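Local coordinates for GTP-binding protein (Pyrococcus horikoshii, PDB 1WXQ) that probably binds GTP and hydrolyses nucleoside triphosphate as an Obg-type GTPase, although its cellular role is not established, at residues Y43-H48 against L68-V73; N58-E63 against L339-L344; S173-N178 against V213-V218; W183-K188 against A207-R212. All blocks are in the same frame, centred on the assembly; numbering follows the deposited sequence.

Contact 1: residues Y43-H48 against L68-V73; sequences YAITDH and LALIPV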
loop_
_atom_site.group_PDB
_atom_site.type_symbol
_atom_site.label_atom_id
_atom_site.label_comp_id
_atom_site.label_asym_id
_atom_site.label_seq_id
_atom_site.Cartn_x
_atom_site.Cartn_y
_atom_site.Cartn_z
ATOM N N TYR A 43 10.850 -1.874 2.527
ATOM C CA TYR A 43 11.380 -1.673 1.185
ATOM C C TYR A 43 10.541 -2.412 0.141
ATOM O O TYR A 43 9.869 -3.396 0.422
ATOM C CB TYR A 43 12.820 -2.195 1.156
ATOM C CG TYR A 43 13.762 -1.140 1.625
ATOM C CD1 TYR A 43 13.910 0.034 0.892
ATOM C CD2 TYR A 43 14.549 -1.353 2.756
ATOM C CE1 TYR A 43 14.832 0.992 1.290
ATOM C CE2 TYR A 43 15.477 -0.399 3.149
ATOM C CZ TYR A 43 15.623 0.766 2.420
ATOM O OH TYR A 43 16.527 1.729 2.821
ATOM N N ALA A 44 10.563 -1.875 -1.093
ATOM C CA ALA A 44 9.820 -2.520 -2.172
ATOM C C ALA A 44 10.764 -3.116 -3.219
ATOM O O ALA A 44 11.377 -2.422 -4.019
ATOM C CB ALA A 44 8.907 -1.478 -2.816
ATOM N N ILE A 45 10.896 -4.453 -3.165
ATOM C CA ILE A 45 11.866 -5.122 -4.025
ATOM C C ILE A 45 11.220 -5.701 -5.287
ATOM O O ILE A 45 10.333 -6.543 -5.235
ATOM C CB ILE A 45 12.516 -6.237 -3.206
ATOM C CG1 ILE A 45 13.002 -5.680 -1.865
ATOM C CG2 ILE A 45 13.739 -6.795 -3.957
ATOM C CD1 ILE A 45 13.497 -6.777 -0.920
ATOM N N THR A 46 11.773 -5.242 -6.397
ATOM C CA THR A 46 11.390 -5.726 -7.713
ATOM C C THR A 46 12.638 -5.615 -8.592
ATOM O O THR A 46 13.676 -5.153 -8.132
ATOM C CB THR A 46 10.224 -4.892 -8.283
ATOM O OG1 THR A 46 9.770 -5.465 -9.519
ATOM C CG2 THR A 46 10.662 -3.448 -8.504
ATOM N N ASP A 47 12.556 -6.050 -9.839
ATOM C CA ASP A 47 13.721 -5.993 -10.708
ATOM C C ASP A 47 14.208 -4.580 -10.995
ATOM O O ASP A 47 13.479 -3.774 -11.563
ATOM C CB ASP A 47 13.440 -6.695 -12.045
ATOM C CG ASP A 47 13.429 -8.208 -11.925
ATOM O OD1 ASP A 47 14.229 -8.751 -11.127
ATOM O OD2 ASP A 47 12.628 -8.852 -12.646
ATOM N N HIS A 48 15.443 -4.283 -10.600
ATOM C CA HIS A 48 16.021 -2.971 -10.869
ATOM C C HIS A 48 16.310 -2.931 -12.367
ATOM O O HIS A 48 16.831 -3.892 -12.930
ATOM C CB HIS A 48 17.327 -2.767 -10.092
ATOM C CG HIS A 48 17.989 -1.450 -10.367
ATOM N ND1 HIS A 48 18.375 -1.060 -11.633
ATOM C CD2 HIS A 48 18.296 -0.418 -9.545
ATOM C CE1 HIS A 48 18.890 0.155 -11.578
ATOM N NE2 HIS A 48 18.854 0.569 -10.324
ATOM N N LEU A 68 18.366 -6.125 -8.255
ATOM C CA LEU A 68 17.044 -5.825 -7.729
ATOM C C LEU A 68 16.993 -4.428 -7.129
ATOM O O LEU A 68 17.959 -3.968 -6.512
ATOM C CB LEU A 68 16.638 -6.849 -6.661
ATOM C CG LEU A 68 16.257 -8.268 -7.108
ATOM C CD1 LEU A 68 16.010 -9.132 -5.881
ATOM C CD2 LEU A 68 15.015 -8.227 -7.995
ATOM N N ALA A 69 15.858 -3.761 -7.313
ATOM C CA ALA A 69 15.666 -2.421 -6.782
ATOM C C ALA A 69 14.949 -2.462 -5.431
ATOM O O ALA A 69 13.856 -3.025 -5.309
ATOM C CB ALA A 69 14.862 -1.587 -7.770
ATOM N N LEU A 70 15.576 -1.885 -4.411
ATOM C CA LEU A 70 14.960 -1.827 -3.094
ATOM C C LEU A 70 14.560 -0.369 -2.816
ATOM O O LEU A 70 15.350 0.429 -2.315
ATOM C CB LEU A 70 15.922 -2.348 -2.021
ATOM C CG LEU A 70 16.055 -3.871 -1.911
ATOM C CD1 LEU A 70 16.775 -4.438 -3.129
ATOM C CD2 LEU A 70 16.817 -4.215 -0.646
ATOM N N ILE A 71 13.320 -0.040 -3.168
ATOM C CA ILE A 71 12.762 1.296 -3.010
ATOM C C ILE A 71 12.122 1.431 -1.633
ATOM O O ILE A 71 11.236 0.662 -1.290
ATOM C CB ILE A 71 11.685 1.526 -4.084
ATOM C CG1 ILE A 71 12.126 0.865 -5.395
ATOM C CG2 ILE A 71 11.441 3.012 -4.279
ATOM C CD1 ILE A 71 11.049 0.797 -6.462
ATOM N N PRO A 72 12.560 2.414 -0.825
ATOM C CA PRO A 72 12.015 2.637 0.525
ATOM C C PRO A 72 10.546 3.073 0.589
ATOM O O PRO A 72 10.054 3.760 -0.299
ATOM C CB PRO A 72 12.969 3.679 1.120
ATOM C CG PRO A 72 13.412 4.448 -0.069
ATOM C CD PRO A 72 13.667 3.349 -1.097
ATOM N N VAL A 73 9.875 2.672 1.671
ATOM C CA VAL A 73 8.457 2.938 1.903
ATOM C C VAL A 73 8.156 3.097 3.387
ATOM O O VAL A 73 8.552 2.262 4.189
ATOM C CB VAL A 73 7.592 1.750 1.395
ATOM C CG1 VAL A 73 6.128 1.930 1.822
ATOM C CG2 VAL A 73 7.721 1.617 -0.116
#
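Ile-45 and Leu-70 form the apolar centre, lying side by side and pointing the same way from a non-hydrogen-bonded antiparallel pair, with Ile-45 CG1 3.5 Å from Leu-70 CG. Leu-68 crosses Ile-45 at about a right angle, and its CD1 rests 3.8 Å from Ile-45 CG2. Tyr-43 lies on the same face as Ile-45 and Leu-70. Its chi1 of -85° sets CG beside the backbone N and brings the ring edge against the partner strand, where CE1 meets Pro-72 CB at 3.3 Å and Pro-72 CD lies in the ring plane. With Tyr-43 cut back to alanine, Pro-72 would probably lose its aromatic neighbour and a gap would be likely to open beside it. The opposite face carries Ala-44, Thr-46 and Ala-69, all small, beside the larger Ile-71; here Ala-44 CB is 4.3 Å from Ile-71 CB, and Pro-321 and Tyr-323 of strand 319-325 pack on. Four backbone bonds join the strands: Ala-44 and Ile-71 exchange two, Thr-46 and Ala-69 two more, of which Ala-69 N to Thr-46 O measures 2.7 Å. At the polar edge the chain turns out of the strand. His-48 lays its CB 3.6 Å from Ala-69 CB, while its ND1 accepts from Cys-50 N, and Asp-47 OD1 comes beside Leu-68 CD2. The four bonds satisfy the N-H and C=O groups of Ala-44, Thr-46, Ala-69 and Ile-71 that face the partner strand, so largely apolar side chains can cover both faces without burying those groups unpaired.

Contact 2: residues N58-E63 against L339-L344; sequences NPQNYE and LPHVFL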
loop_
_atom_site.group_PDB
_atom_site.type_symbol
_atom_site.label_atom_id
_atom_site.label_comp_id
_atom_site.label_asym_id
_atom_site.label_seq_id
_atom_site.Cartn_x
_atom_site.Cartn_y
_atom_site.Cartn_z
ATOM N N ASN A 58 24.460 4.555 -9.630
ATOM C CA ASN A 58 24.770 5.261 -8.381
ATOM C C ASN A 58 23.501 5.771 -7.700
ATOM O O ASN A 58 23.098 6.921 -7.819
ATOM C CB ASN A 58 25.713 6.440 -8.660
ATOM C CG ASN A 58 26.465 6.260 -9.956
ATOM O OD1 ASN A 58 26.275 6.994 -10.920
ATOM N ND2 ASN A 58 27.440 5.330 -9.931
ATOM N N PRO A 59 22.807 4.893 -6.962
ATOM C CA PRO A 59 21.552 5.191 -6.266
ATOM C C PRO A 59 21.637 6.236 -5.165
ATOM O O PRO A 59 22.633 6.318 -4.450
ATOM C CB PRO A 59 21.134 3.826 -5.731
ATOM C CG PRO A 59 22.447 3.205 -5.406
ATOM C CD PRO A 59 23.253 3.525 -6.646
ATOM N N GLN A 60 20.571 7.021 -5.029
ATOM C CA GLN A 60 20.509 8.062 -4.017
ATOM C C GLN A 60 19.246 7.955 -3.167
ATOM O O GLN A 60 19.321 7.986 -1.934
ATOM C CB GLN A 60 20.594 9.441 -4.673
ATOM C CG GLN A 60 21.759 9.577 -5.646
ATOM C CD GLN A 60 22.154 11.024 -5.901
ATOM O OE1 GLN A 60 23.054 11.301 -6.705
ATOM N NE2 GLN A 60 21.491 11.955 -5.213
ATOM N N ASN A 61 18.086 7.821 -3.808
ATOM C CA ASN A 61 16.905 7.726 -2.958
ATOM C C ASN A 61 16.584 6.269 -2.618
ATOM O O ASN A 61 15.764 5.962 -1.763
ATOM C CB ASN A 61 15.746 8.427 -3.670
ATOM C CG ASN A 61 15.611 7.891 -5.073
ATOM O OD1 ASN A 61 16.271 6.932 -5.465
ATOM N ND2 ASN A 61 14.735 8.548 -5.852
ATOM N N TYR A 62 17.243 5.353 -3.352
ATOM C CA TYR A 62 17.006 3.935 -3.112
ATOM C C TYR A 62 18.290 3.138 -2.874
ATOM O O TYR A 62 19.255 3.609 -2.288
ATOM C CB TYR A 62 16.275 3.400 -4.343
ATOM C CG TYR A 62 17.186 3.420 -5.519
ATOM C CD1 TYR A 62 17.607 4.637 -6.051
ATOM C CD2 TYR A 62 17.585 2.228 -6.124
ATOM C CE1 TYR A 62 18.423 4.663 -7.172
ATOM C CE2 TYR A 62 18.391 2.254 -7.253
ATOM C CZ TYR A 62 18.804 3.465 -7.778
ATOM O OH TYR A 62 19.619 3.498 -8.892
ATOM N N GLU A 63 18.261 1.869 -3.322
ATOM C CA GLU A 63 19.425 1.010 -3.131
ATOM C C GLU A 63 19.433 -0.156 -4.124
ATOM O O GLU A 63 18.429 -0.822 -4.345
ATOM C CB GLU A 63 19.393 0.475 -1.697
ATOM C CG GLU A 63 20.326 -0.720 -1.495
ATOM C CD GLU A 63 20.094 -1.313 -0.122
ATOM O OE1 GLU A 63 19.613 -0.602 0.749
ATOM O OE2 GLU A 63 20.405 -2.488 0.067
ATOM N N LEU A 339 21.228 6.752 -13.262
ATOM C CA LEU A 339 19.979 6.279 -12.651
ATOM C C LEU A 339 19.906 6.602 -11.163
ATOM O O LEU A 339 19.603 5.732 -10.353
ATOM C CB LEU A 339 19.811 4.772 -12.850
ATOM C CG LEU A 339 19.564 4.293 -14.283
ATOM C CD1 LEU A 339 19.507 2.776 -14.313
ATOM C CD2 LEU A 339 18.269 4.877 -14.806
ATOM N N PRO A 340 20.161 7.874 -10.792
ATOM C CA PRO A 340 20.150 8.386 -9.414
ATOM C C PRO A 340 18.880 8.184 -8.586
ATOM O O PRO A 340 18.959 7.760 -7.430
ATOM C CB PRO A 340 20.474 9.871 -9.591
ATOM C CG PRO A 340 21.311 9.879 -10.832
ATOM C CD PRO A 340 20.531 8.952 -11.726
ATOM N N HIS A 341 17.719 8.499 -9.154
ATOM C CA HIS A 341 16.479 8.347 -8.392
ATOM C C HIS A 341 15.402 7.487 -9.029
ATOM O O HIS A 341 15.364 7.293 -10.244
ATOM C CB HIS A 341 15.876 9.713 -8.073
ATOM C CG HIS A 341 16.842 10.668 -7.460
ATOM N ND1 HIS A 341 17.758 11.376 -8.206
ATOM C CD2 HIS A 341 17.041 11.028 -6.170
ATOM C CE1 HIS A 341 18.481 12.135 -7.401
ATOM N NE2 HIS A 341 18.067 11.943 -6.161
ATOM N N VAL A 342 14.520 6.985 -8.171
ATOM C CA VAL A 342 13.407 6.153 -8.591
ATOM C C VAL A 342 12.150 6.667 -7.922
ATOM O O VAL A 342 12.159 6.994 -6.735
ATOM C CB VAL A 342 13.592 4.681 -8.159
ATOM C CG1 VAL A 342 13.796 4.605 -6.650
ATOM C CG2 VAL A 342 12.373 3.868 -8.557
ATOM N N PHE A 343 11.063 6.725 -8.676
ATOM C CA PHE A 343 9.806 7.180 -8.104
ATOM C C PHE A 343 8.667 6.190 -8.320
ATOM O O PHE A 343 8.539 5.566 -9.379
ATOM C CB PHE A 343 9.441 8.557 -8.668
ATOM C CG PHE A 343 10.349 9.658 -8.186
ATOM C CD1 PHE A 343 10.225 10.167 -6.899
ATOM C CD2 PHE A 343 11.364 10.152 -9.003
ATOM C CE1 PHE A 343 11.103 11.154 -6.426
ATOM C CE2 PHE A 343 12.249 11.137 -8.540
ATOM C CZ PHE A 343 12.117 11.637 -7.252
ATOM N N LEU A 344 7.867 6.021 -7.278
ATOM C CA LEU A 344 6.709 5.153 -7.330
ATOM C C LEU A 344 5.604 6.031 -7.931
ATOM O O LEU A 344 5.127 6.971 -7.292
ATOM C CB LEU A 344 6.331 4.710 -5.910
ATOM C CG LEU A 344 7.112 3.640 -5.122
ATOM C CD1 LEU A 344 6.393 3.200 -3.841
ATOM C CD2 LEU A 344 7.339 2.452 -6.049
#
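Tyr-62 reaches past Pro-340 to the carbonyl of Leu-339, its OH donating to Leu-339 O at 2.7 Å and meeting that oxygen nearly along the C=O axis. A chi1 of 68° places its CG between the backbone N and carbonyl carbon, turning the ring toward residues 339-342. The ring presents its edge, not its face, to the carbonyls of Leu-339 and Pro-340, while Pro-59 CB lies over one face, off toward the rim. At the root of the side chain, Tyr-62 CB lies 3.6 Å from Val-342 CG1, so a single tyrosine serves apolar packing near the backbone and hydrogen bonding at its far end. Gln-60, by contrast, bonds through its backbone: its N donates to Pro-340 O at 3.0 Å, in the carbonyl plane. Its extended side chain then runs alongside the Pro-340 ring, pointing the same way, and its amide crosses the imidazole of His-341 with the two planes 55° apart. Asn-61 stands more steeply, its amide plane 89° from the His-341 ring, but the modelled position of its ND2 is doubtful, and little can rest on it. Proline suits position 340 because its compact aliphatic ring gives the methylenes of Gln-60 an apolar surface and restricts the backbone. The contact joins the loop before strand 64-65 to a segment of the TGS-family region. Val-342 also touches Ile-71 of strand 68-77 and Tyr-323 of strand 319-325, Leu-339 packs on Tyr-323 and Val-325, and Phe-343 bonds through its backbone to Val-322, entering the four-stranded sheet.

Contact 3: residues S173-N178 against V213-V218; sequences SGIGVN and VNKPMV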
loop_
_atom_site.group_PDB
_atom_site.type_symbol
_atom_site.label_atom_id
_atom_site.label_comp_id
_atom_site.label_asym_id
_atom_site.label_seq_id
_atom_site.Cartn_x
_atom_site.Cartn_y
_atom_site.Cartn_z
ATOM N N SER A 173 -10.573 15.378 4.253
ATOM C CA SER A 173 -9.191 15.592 3.805
ATOM C C SER A 173 -8.210 15.001 4.807
ATOM O O SER A 173 -7.106 14.604 4.436
ATOM C CB SER A 173 -8.877 17.093 3.650
ATOM O OG SER A 173 -9.286 17.588 2.390
ATOM N N GLY A 174 -8.618 14.941 6.070
ATOM C CA GLY A 174 -7.741 14.412 7.098
ATOM C C GLY A 174 -7.383 12.935 7.015
ATOM O O GLY A 174 -6.472 12.466 7.707
ATOM N N ILE A 175 -8.085 12.193 6.170
ATOM C CA ILE A 175 -7.814 10.772 6.050
ATOM C C ILE A 175 -7.100 10.417 4.746
ATOM O O ILE A 175 -6.639 9.294 4.563
ATOM C CB ILE A 175 -9.119 9.954 6.194
ATOM C CG1 ILE A 175 -9.725 10.198 7.578
ATOM C CG2 ILE A 175 -8.842 8.463 6.047
ATOM C CD1 ILE A 175 -10.448 11.518 7.717
ATOM N N GLY A 176 -6.995 11.387 3.847
ATOM C CA GLY A 176 -6.321 11.139 2.583
ATOM C C GLY A 176 -7.246 11.095 1.380
ATOM O O GLY A 176 -6.839 10.671 0.303
ATOM N N VAL A 177 -8.483 11.546 1.540
ATOM C CA VAL A 177 -9.447 11.524 0.437
ATOM C C VAL A 177 -9.284 12.690 -0.590
ATOM O O VAL A 177 -9.133 13.829 -0.179
ATOM C CB VAL A 177 -10.886 11.554 1.018
ATOM C CG1 VAL A 177 -11.893 11.630 -0.109
ATOM C CG2 VAL A 177 -11.158 10.315 1.877
ATOM N N ASN A 178 -9.300 12.393 -1.901
ATOM C CA ASN A 178 -9.227 13.229 -3.058
ATOM C C ASN A 178 -10.614 13.734 -3.323
ATOM O O ASN A 178 -11.603 13.037 -3.135
ATOM C CB ASN A 178 -8.745 12.378 -4.236
ATOM C CG ASN A 178 -7.369 12.832 -4.651
ATOM O OD1 ASN A 178 -7.201 13.771 -5.425
ATOM N ND2 ASN A 178 -6.356 12.134 -4.112
ATOM N N VAL A 213 -11.486 2.263 -1.131
ATOM C CA VAL A 213 -10.530 2.953 -1.986
ATOM C C VAL A 213 -9.419 3.688 -1.232
ATOM O O VAL A 213 -8.285 3.738 -1.711
ATOM C CB VAL A 213 -11.263 3.966 -2.904
ATOM C CG1 VAL A 213 -10.262 4.762 -3.704
ATOM C CG2 VAL A 213 -12.204 3.233 -3.840
ATOM N N ASN A 214 -9.752 4.237 -0.056
ATOM C CA ASN A 214 -8.831 5.022 0.792
ATOM C C ASN A 214 -8.093 4.203 1.851
ATOM O O ASN A 214 -7.022 4.584 2.316
ATOM C CB ASN A 214 -9.622 6.161 1.466
ATOM C CG ASN A 214 -8.777 7.020 2.410
ATOM O OD1 ASN A 214 -8.625 6.704 3.588
ATOM N ND2 ASN A 214 -8.234 8.122 1.889
ATOM N N LYS A 215 -8.669 3.080 2.243
ATOM C CA LYS A 215 -8.032 2.231 3.232
ATOM C C LYS A 215 -8.023 0.793 2.739
ATOM O O LYS A 215 -8.461 -0.115 3.421
ATOM C CB LYS A 215 -8.757 2.364 4.566
ATOM C CG LYS A 215 -8.538 3.733 5.214
ATOM C CD LYS A 215 -7.059 3.950 5.545
ATOM C CE LYS A 215 -6.757 5.341 6.094
ATOM N NZ LYS A 215 -6.597 6.375 5.033
ATOM N N PRO A 216 -7.517 0.576 1.523
ATOM C CA PRO A 216 -7.463 -0.772 0.965
ATOM C C PRO A 216 -6.449 -1.556 1.765
ATOM O O PRO A 216 -5.473 -0.999 2.277
ATOM C CB PRO A 216 -6.993 -0.525 -0.462
ATOM C CG PRO A 216 -6.046 0.609 -0.282
ATOM C CD PRO A 216 -6.793 1.526 0.662
HETATM N N MSE A 217 -6.659 -2.854 1.887
HETATM C CA MSE A 217 -5.707 -3.625 2.655
HETATM C C MSE A 217 -5.353 -4.985 2.123
HETATM O O MSE A 217 -6.022 -5.533 1.252
HETATM C CB MSE A 217 -6.172 -3.749 4.107
HETATM C CG MSE A 217 -7.662 -3.969 4.339
HETATM SE SE MSE A 217 -8.014 -3.937 6.267
HETATM C CE MSE A 217 -9.532 -2.740 6.267
ATOM N N VAL A 218 -4.235 -5.491 2.620
ATOM C CA VAL A 218 -3.783 -6.812 2.259
ATOM C C VAL A 218 -3.746 -7.559 3.579
ATOM O O VAL A 218 -3.331 -7.018 4.606
ATOM C CB VAL A 218 -2.394 -6.808 1.611
ATOM C CG1 VAL A 218 -1.872 -8.245 1.490
ATOM C CG2 VAL A 218 -2.474 -6.178 0.234
#
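Asn-214 thrusts its amide against the turn at Ile-175 to Val-177, crossing the isoleucine side chain at about a right angle. Its ND2 lies against the Gly-176 peptide, 3.2 Å from Gly-176 C, with Val-177 CG2 at 3.7 Å from the same nitrogen, and gives a weak bond of 3.3 Å to Ile-175 O. That carbonyl has a second donor: Lys-215 NZ is 3.0 Å from Ile-175 O and lies in its carbonyl plane. Lysine suits this place because its chain can fold back. Bends at chi2 (-63°) and chi4 (-83°) curl it over the end of helix 200-214, bringing NZ within 3.3 Å of Asn-214 O, above that carbonyl's plane. NZ also bonds Asn-214 OD1, though the modelled length is short and the exact value uncertain. Carbonyls of Arg-100 and Ala-102 add two more acceptors, while Ile-175 CG2 packs beside the Lys-215 CE methylene at 3.8 Å. Gly-176 turns the chain at a phi of 109°, where a side chain would strike the carbonyl O of the preceding residue and crowd Asn-214 ND2. A buried ammonium is thus surrounded by oxygens, most of them backbone carbonyls. Such a cluster, at the carbonyl end of a helix, would be expected to stabilise the positive charge, and the one cation draws together the helix end, the 173-178 loop and the segment leading to strand 104-110.

Contact 4: residues W183-K188 against A207-R212; sequences WEAMHK and ASEIRR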
loop_
_atom_site.group_PDB
_atom_site.type_symbol
_atom_site.label_atom_id
_atom_site.label_comp_id
_atom_site.label_asym_id
_atom_site.label_seq_id
_atom_site.Cartn_x
_atom_site.Cartn_y
_atom_site.Cartn_z
ATOM N N TRP A 183 -15.742 12.125 -6.017
ATOM C CA TRP A 183 -16.509 12.165 -7.255
ATOM C C TRP A 183 -16.923 10.764 -7.727
ATOM O O TRP A 183 -18.073 10.525 -8.078
ATOM C CB TRP A 183 -15.694 12.860 -8.364
ATOM C CG TRP A 183 -16.529 13.138 -9.552
ATOM C CD1 TRP A 183 -17.322 14.231 -9.755
ATOM C CD2 TRP A 183 -16.803 12.239 -10.628
ATOM N NE1 TRP A 183 -18.088 14.063 -10.886
ATOM C CE2 TRP A 183 -17.789 12.846 -11.442
ATOM C CE3 TRP A 183 -16.319 10.972 -10.982
ATOM C CZ2 TRP A 183 -18.301 12.230 -12.585
ATOM C CZ3 TRP A 183 -16.830 10.359 -12.120
ATOM C CH2 TRP A 183 -17.813 10.992 -12.907
ATOM N N GLU A 184 -15.971 9.845 -7.742
ATOM C CA GLU A 184 -16.208 8.478 -8.186
ATOM C C GLU A 184 -17.154 7.711 -7.293
ATOM O O GLU A 184 -18.058 7.043 -7.778
ATOM C CB GLU A 184 -14.895 7.698 -8.257
ATOM C CG GLU A 184 -13.868 8.272 -9.198
ATOM C CD GLU A 184 -12.568 7.502 -9.139
ATOM O OE1 GLU A 184 -12.211 7.069 -8.019
ATOM O OE2 GLU A 184 -11.901 7.339 -10.191
ATOM N N ALA A 185 -16.929 7.786 -5.989
ATOM C CA ALA A 185 -17.769 7.064 -5.049
ATOM C C ALA A 185 -19.218 7.465 -5.267
ATOM O O ALA A 185 -20.097 6.617 -5.437
ATOM C CB ALA A 185 -17.335 7.375 -3.630
HETATM N N MSE A 186 -19.456 8.769 -5.279
HETATM C CA MSE A 186 -20.797 9.284 -5.480
HETATM C C MSE A 186 -21.369 8.784 -6.793
HETATM O O MSE A 186 -22.503 8.290 -6.854
HETATM C CB MSE A 186 -20.778 10.804 -5.495
HETATM C CG MSE A 186 -20.527 11.429 -4.158
HETATM SE SE MSE A 186 -20.696 13.334 -4.315
HETATM C CE MSE A 186 -22.301 13.407 -5.390
ATOM N N HIS A 187 -20.570 8.935 -7.845
ATOM C CA HIS A 187 -20.963 8.530 -9.188
ATOM C C HIS A 187 -21.343 7.061 -9.200
ATOM O O HIS A 187 -22.347 6.677 -9.792
ATOM C CB HIS A 187 -19.805 8.804 -10.162
ATOM C CG HIS A 187 -20.061 8.351 -11.568
ATOM N ND1 HIS A 187 -19.901 7.042 -11.971
ATOM C CD2 HIS A 187 -20.472 9.033 -12.664
ATOM C CE1 HIS A 187 -20.203 6.938 -13.253
ATOM N NE2 HIS A 187 -20.555 8.132 -13.697
ATOM N N LYS A 188 -20.549 6.254 -8.511
ATOM C CA LYS A 188 -20.758 4.819 -8.445
ATOM C C LYS A 188 -22.018 4.378 -7.711
ATOM O O LYS A 188 -22.556 3.311 -7.994
ATOM C CB LYS A 188 -19.544 4.171 -7.798
ATOM C CG LYS A 188 -19.570 2.659 -7.777
ATOM C CD LYS A 188 -18.318 2.126 -7.113
ATOM C CE LYS A 188 -18.400 0.625 -6.923
ATOM N NZ LYS A 188 -17.106 0.078 -6.425
ATOM N N ALA A 207 -19.598 5.749 2.946
ATOM C CA ALA A 207 -18.443 5.578 3.823
ATOM C C ALA A 207 -17.674 4.309 3.456
ATOM O O ALA A 207 -16.455 4.338 3.308
ATOM C CB ALA A 207 -18.886 5.515 5.300
ATOM N N SER A 208 -18.396 3.202 3.309
ATOM C CA SER A 208 -17.779 1.929 2.974
ATOM C C SER A 208 -17.033 2.031 1.648
ATOM O O SER A 208 -15.924 1.511 1.510
ATOM C CB SER A 208 -18.843 0.814 2.895
ATOM O OG SER A 208 -19.382 0.508 4.185
ATOM N N GLU A 209 -17.631 2.717 0.681
ATOM C CA GLU A 209 -16.999 2.853 -0.610
ATOM C C GLU A 209 -15.702 3.641 -0.500
ATOM O O GLU A 209 -14.755 3.392 -1.241
ATOM C CB GLU A 209 -17.945 3.530 -1.596
ATOM C CG GLU A 209 -17.405 3.571 -3.022
ATOM C CD GLU A 209 -16.771 2.256 -3.470
ATOM O OE1 GLU A 209 -17.374 1.178 -3.255
ATOM O OE2 GLU A 209 -15.665 2.316 -4.051
ATOM N N ILE A 210 -15.654 4.585 0.432
ATOM C CA ILE A 210 -14.463 5.404 0.628
ATOM C C ILE A 210 -13.353 4.576 1.244
ATOM O O ILE A 210 -12.192 4.690 0.846
ATOM C CB ILE A 210 -14.767 6.616 1.533
ATOM C CG1 ILE A 210 -15.583 7.648 0.753
ATOM C CG2 ILE A 210 -13.495 7.244 2.019
ATOM C CD1 ILE A 210 -14.854 8.152 -0.482
ATOM N N ARG A 211 -13.722 3.735 2.211
ATOM C CA ARG A 211 -12.767 2.876 2.889
ATOM C C ARG A 211 -12.101 1.966 1.872
ATOM O O ARG A 211 -10.882 1.870 1.820
ATOM C CB ARG A 211 -13.475 2.031 3.958
ATOM C CG ARG A 211 -12.572 1.052 4.695
ATOM C CD ARG A 211 -12.564 -0.325 4.047
ATOM N NE ARG A 211 -13.906 -0.899 4.049
ATOM C CZ ARG A 211 -14.225 -2.107 3.584
ATOM N NH1 ARG A 211 -13.295 -2.899 3.071
ATOM N NH2 ARG A 211 -15.485 -2.518 3.623
ATOM N N ARG A 212 -12.925 1.310 1.061
ATOM C CA ARG A 212 -12.457 0.381 0.043
ATOM C C ARG A 212 -11.374 0.972 -0.849
ATOM O O ARG A 212 -10.458 0.271 -1.269
ATOM C CB ARG A 212 -13.628 -0.078 -0.821
ATOM C CG ARG A 212 -14.020 -1.556 -0.677
ATOM C CD ARG A 212 -14.953 -1.896 -1.828
ATOM N NE ARG A 212 -14.529 -1.121 -2.995
ATOM C CZ ARG A 212 -15.262 -0.906 -4.085
ATOM N NH1 ARG A 212 -16.488 -1.415 -4.188
ATOM N NH2 ARG A 212 -14.764 -0.154 -5.066
#
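Glu-209 faces two cationic side chains that come together beside its carboxylate, and forms a salt-bridge network with Lys-188 and Arg-212. The closer partner belongs to its own helix: Arg-212 NH2 is 2.8 Å from Glu-209 OE2, but the carboxylate lies over a face of the guanidinium, so charge and not a directed N-H holds this pair. From the neighbouring helix comes Lys-188, whose extended chain crosses Glu-209 at about a right angle. Its NZ makes a weak salt bridge of 3.4 Å to Glu-209 OE1. That NZ is also modelled very close to the guanidinium edge; no bond joins the two cations, their exact spacing is doubtful, and the glutamate probably offsets their charge. A chi2 of 44° bends the glutamate and lifts its carboxylate toward both cationic groups. Without the carboxylate, as with an alanine at this position, Lys-188 and Arg-212 would be likely to repel and move apart. Inward from the charges, Ala-185 CB meets the Glu-209 CG methylene at 3.9 Å and Ile-210 CD1 at 4.1 Å; alanine suits this position because its small side chain lets the backbones approach, the Ala-185 and Glu-209 CA atoms being 6.2 Å apart. Phe-206 continues the packing round Ala-185. The short helical segments run at 132° with axes 9.7 Å apart, the ends of Lys-188 and Arg-212 toward the surface and Glu-209 buried beneath them. This is obliquely antiparallel helix packing beside an alpha/beta sheet, helix 200-214 leading into parallel strand 217-222, consistent with the P-loop NTPase clan.

From the N terminus, strand 39-47 meets strand 68-77 in contact 1, closing a short loop within the large mixed sheet. Out of that loop comes segment 58-63, whose partner lies far along the chain at 339-344; contact 2 therefore crosses contact 1, touches it, and ties the G region to the TGS-family region. Contacts 3 and 4 both fall within the long span that contact 2 closes. Contact 3 brackets residues 179-212, joining the loop after helix 164-171 to the end of helix 200-214, just before strand 217-222. Contact 4 lies inside that bracket, pairing helix 179-188 with helix 200-214, which both contacts use. Contacts 1 and 4 occupy opposite sides of the chain's centre, with centres about 31 Å apart.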